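Long-range contact in fervidolysin (Fervidobacterium pennivorans, PDB 1R6V), which degrades keratin into peptides as a subtilisin-like serine protease, allowing its bacterium to grow on native feathers: residues A[146-158]-A[387-399]. The protein carries 1 engineered substitution. Residues are numbered along the deposited sequence; the frame is centred on the assembly and turned at random.
Sequences QLWEEASGTNIIV and VTGVVAVLLQKFP
Gln396 reaches from the last turn of helix 380-397 into the loop 151-156, where its OE1 accepts three consecutive backbone N-H groups. Ser152 N gives the straightest bond to Gln396 OE1 (2.9 Å, 159° at the hydrogen), tilted out of the amide plane; Gly153 N, also 2.9 Å from Gln396 OE1, comes nearly along the C=O axis. Thr154 N, 3.0 Å from Gln396 OE1, lies well above the amide plane. The chain gets there fully stretched, CG anti to the backbone N (chi1 175°). With an alanine here, the N-H groups of Ser152, Gly153 and Thr154 would probably lose their shared acceptor and the loop would be freer to shift. Gly153 opens a type II turn closed by the Ile156 N to Gly153 O bond, and passes 4.1 Å, CA to CA, from Val393. The next residue after Gln396, Lys397, also extended, puts NZ 2.8 Å from Glu150 OE2 on the syn side of the carboxylate, a salt bridge; NZ has a second partner in the carbonyl of Leu437. Apolar contacts flank these bonds: Val393 CG1 lies 3.6 Å from Ala151 CB, the side chains of Ile156 and Leu395 cross at about a right angle, and Ala392 CB meets both Ile156 CG2 and Val158 CG2. Val158 CG1 presses tightly on Thr388 CG2 (3.4 Å), whose OG1 is bonded to Asn265 ND2. The contact thus lays the loop entering strand 157-162 over helix 380-397, elements bearing the probable charge-relay residues Asp162 and Ser381, within the alpha/beta core of the subtilisin fold.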
# COMPACT_ATOMS: atom_id res chain seq x y z
N GLN A 146 22.60 3.90 -32.15
CA GLN A 146 23.28 2.62 -32.22
C GLN A 146 22.73 1.68 -31.15
O GLN A 146 22.52 0.49 -31.41
CB GLN A 146 24.78 2.81 -32.03
CG GLN A 146 25.60 1.57 -32.32
CD GLN A 146 27.09 1.84 -32.28
OE1 GLN A 146 27.58 2.76 -32.95
NE2 GLN A 146 27.82 1.05 -31.50
N LEU A 147 22.49 2.22 -29.96
CA LEU A 147 21.97 1.41 -28.87
C LEU A 147 20.61 0.84 -29.24
O LEU A 147 20.33 -0.32 -28.95
CB LEU A 147 21.87 2.23 -27.58
CG LEU A 147 21.42 1.51 -26.30
CD1 LEU A 147 22.04 2.20 -25.09
CD2 LEU A 147 19.88 1.52 -26.21
N TRP A 148 19.75 1.64 -29.87
CA TRP A 148 18.43 1.16 -30.27
C TRP A 148 18.52 0.04 -31.28
O TRP A 148 17.59 -0.76 -31.41
CB TRP A 148 17.57 2.28 -30.85
CG TRP A 148 17.03 3.20 -29.82
CD1 TRP A 148 16.66 2.89 -28.53
CD2 TRP A 148 16.74 4.59 -30.00
NE1 TRP A 148 16.16 4.01 -27.91
CE2 TRP A 148 16.19 5.06 -28.78
CE3 TRP A 148 16.88 5.48 -31.07
CZ2 TRP A 148 15.79 6.40 -28.61
CZ3 TRP A 148 16.48 6.82 -30.90
CH2 TRP A 148 15.94 7.26 -29.67
N GLU A 149 19.63 -0.03 -32.01
CA GLU A 149 19.80 -1.09 -32.99
C GLU A 149 19.89 -2.44 -32.28
O GLU A 149 19.52 -3.47 -32.84
CB GLU A 149 21.06 -0.88 -33.83
CG GLU A 149 21.02 0.37 -34.68
CD GLU A 149 22.08 0.34 -35.76
OE1 GLU A 149 21.96 -0.51 -36.67
OE2 GLU A 149 23.03 1.16 -35.70
N GLU A 150 20.38 -2.42 -31.05
CA GLU A 150 20.48 -3.67 -30.28
C GLU A 150 19.17 -3.97 -29.55
O GLU A 150 18.68 -5.10 -29.56
CB GLU A 150 21.64 -3.59 -29.27
CG GLU A 150 21.63 -4.74 -28.25
CD GLU A 150 22.80 -4.73 -27.29
OE1 GLU A 150 23.44 -3.68 -27.09
OE2 GLU A 150 23.08 -5.80 -26.70
N ALA A 151 18.60 -2.94 -28.92
CA ALA A 151 17.35 -3.08 -28.18
C ALA A 151 16.62 -1.74 -28.11
O ALA A 151 17.24 -0.71 -27.89
CB ALA A 151 17.66 -3.58 -26.77
N SER A 152 15.30 -1.77 -28.28
CA SER A 152 14.48 -0.55 -28.25
C SER A 152 13.10 -0.76 -27.60
O SER A 152 12.24 0.13 -27.66
CB SER A 152 14.28 -0.04 -29.68
OG SER A 152 13.55 -0.99 -30.43
N GLY A 153 12.89 -1.92 -27.00
CA GLY A 153 11.61 -2.20 -26.36
C GLY A 153 10.64 -3.01 -27.21
O GLY A 153 9.47 -3.14 -26.87
N THR A 154 11.12 -3.56 -28.32
CA THR A 154 10.27 -4.35 -29.21
C THR A 154 9.47 -5.43 -28.48
O THR A 154 10.04 -6.22 -27.73
CB THR A 154 11.13 -5.04 -30.28
OG1 THR A 154 11.92 -4.04 -30.94
CG2 THR A 154 10.25 -5.74 -31.31
N ASN A 155 8.16 -5.46 -28.73
CA ASN A 155 7.21 -6.42 -28.15
C ASN A 155 6.90 -6.21 -26.67
O ASN A 155 6.14 -7.00 -26.08
CB ASN A 155 7.68 -7.86 -28.33
CG ASN A 155 7.91 -8.23 -29.80
OD1 ASN A 155 7.12 -7.86 -30.67
ND2 ASN A 155 8.97 -8.97 -30.06
N ILE A 156 7.48 -5.19 -26.05
CA ILE A 156 7.23 -4.96 -24.63
C ILE A 156 6.02 -4.03 -24.48
O ILE A 156 5.96 -3.00 -25.14
CB ILE A 156 8.47 -4.32 -23.93
CG1 ILE A 156 9.69 -5.22 -24.07
CG2 ILE A 156 8.16 -4.08 -22.44
CD1 ILE A 156 9.48 -6.68 -23.61
N ILE A 157 5.07 -4.43 -23.65
CA ILE A 157 3.87 -3.62 -23.40
C ILE A 157 4.07 -2.87 -22.08
O ILE A 157 4.34 -3.47 -21.05
CB ILE A 157 2.60 -4.51 -23.29
CG1 ILE A 157 2.27 -5.10 -24.67
CG2 ILE A 157 1.40 -3.68 -22.81
CD1 ILE A 157 1.19 -6.18 -24.62
N VAL A 158 3.93 -1.54 -22.14
CA VAL A 158 4.10 -0.70 -20.95
C VAL A 158 2.75 -0.10 -20.56
O VAL A 158 2.12 0.59 -21.38
CB VAL A 158 5.02 0.50 -21.27
CG1 VAL A 158 5.10 1.44 -20.07
CG2 VAL A 158 6.40 0.01 -21.68
N VAL A 387 12.76 5.93 -16.54
CA VAL A 387 13.12 4.63 -15.99
C VAL A 387 12.21 3.55 -16.57
O VAL A 387 12.66 2.46 -16.91
CB VAL A 387 13.03 4.62 -14.45
CG1 VAL A 387 13.20 3.19 -13.91
CG2 VAL A 387 14.13 5.50 -13.87
N THR A 388 10.92 3.83 -16.70
CA THR A 388 10.02 2.84 -17.28
C THR A 388 10.49 2.50 -18.70
O THR A 388 10.46 1.33 -19.13
CB THR A 388 8.56 3.36 -17.29
OG1 THR A 388 8.11 3.48 -15.93
CG2 THR A 388 7.62 2.39 -18.00
N GLY A 389 10.95 3.51 -19.43
CA GLY A 389 11.46 3.30 -20.77
C GLY A 389 12.72 2.44 -20.77
O GLY A 389 12.91 1.56 -21.61
N VAL A 390 13.61 2.71 -19.82
CA VAL A 390 14.83 1.93 -19.72
C VAL A 390 14.47 0.47 -19.42
O VAL A 390 15.02 -0.44 -20.01
CB VAL A 390 15.76 2.48 -18.61
CG1 VAL A 390 16.91 1.49 -18.33
CG2 VAL A 390 16.35 3.82 -19.07
N VAL A 391 13.53 0.26 -18.50
CA VAL A 391 13.11 -1.11 -18.18
C VAL A 391 12.56 -1.82 -19.42
O VAL A 391 12.84 -3.00 -19.66
CB VAL A 391 12.01 -1.12 -17.06
CG1 VAL A 391 11.46 -2.55 -16.84
CG2 VAL A 391 12.62 -0.62 -15.75
N ALA A 392 11.75 -1.12 -20.21
CA ALA A 392 11.19 -1.74 -21.41
C ALA A 392 12.29 -2.20 -22.37
O ALA A 392 12.18 -3.28 -22.96
CB ALA A 392 10.24 -0.76 -22.12
N VAL A 393 13.33 -1.39 -22.54
CA VAL A 393 14.45 -1.75 -23.42
C VAL A 393 15.17 -2.98 -22.83
O VAL A 393 15.48 -3.94 -23.54
CB VAL A 393 15.43 -0.54 -23.62
CG1 VAL A 393 16.64 -0.95 -24.48
CG2 VAL A 393 14.68 0.60 -24.33
N LEU A 394 15.39 -2.97 -21.52
CA LEU A 394 16.06 -4.10 -20.87
C LEU A 394 15.28 -5.40 -20.98
O LEU A 394 15.88 -6.47 -21.12
CB LEU A 394 16.31 -3.81 -19.39
CG LEU A 394 17.24 -2.63 -19.08
CD1 LEU A 394 17.30 -2.41 -17.57
CD2 LEU A 394 18.65 -2.93 -19.61
N LEU A 395 13.95 -5.31 -20.91
CA LEU A 395 13.14 -6.53 -20.98
C LEU A 395 13.23 -7.17 -22.35
O LEU A 395 12.95 -8.36 -22.49
CB LEU A 395 11.70 -6.23 -20.59
CG LEU A 395 11.56 -5.97 -19.08
CD1 LEU A 395 10.16 -5.50 -18.77
CD2 LEU A 395 11.90 -7.26 -18.29
N GLN A 396 13.60 -6.40 -23.36
CA GLN A 396 13.76 -6.98 -24.69
C GLN A 396 15.04 -7.81 -24.69
O GLN A 396 15.07 -8.94 -25.20
CB GLN A 396 13.90 -5.92 -25.78
CG GLN A 396 14.19 -6.53 -27.15
CD GLN A 396 14.38 -5.49 -28.23
OE1 GLN A 396 14.01 -4.33 -28.05
NE2 GLN A 396 14.96 -5.90 -29.35
N LYS A 397 16.10 -7.27 -24.11
CA LYS A 397 17.37 -7.97 -24.08
C LYS A 397 17.46 -9.11 -23.07
O LYS A 397 18.17 -10.09 -23.30
CB LYS A 397 18.53 -7.00 -23.84
CG LYS A 397 19.89 -7.69 -23.85
CD LYS A 397 21.05 -6.71 -23.90
CE LYS A 397 22.39 -7.46 -23.98
NZ LYS A 397 23.55 -6.53 -24.05
N PHE A 398 16.76 -8.97 -21.95
CA PHE A 398 16.78 -9.99 -20.89
C PHE A 398 15.34 -10.41 -20.65
O PHE A 398 14.75 -10.11 -19.61
CB PHE A 398 17.40 -9.38 -19.62
CG PHE A 398 18.73 -8.75 -19.85
CD1 PHE A 398 18.86 -7.36 -19.90
CD2 PHE A 398 19.87 -9.53 -20.04
CE1 PHE A 398 20.10 -6.77 -20.13
CE2 PHE A 398 21.11 -8.95 -20.27
CZ PHE A 398 21.23 -7.56 -20.32
N PRO A 399 14.77 -11.15 -21.61
CA PRO A 399 13.38 -11.59 -21.46
C PRO A 399 13.05 -12.42 -20.24
O PRO A 399 11.90 -12.43 -19.80
CB PRO A 399 13.11 -12.31 -22.78
CG PRO A 399 14.44 -12.85 -23.15
CD PRO A 399 15.38 -11.72 -22.82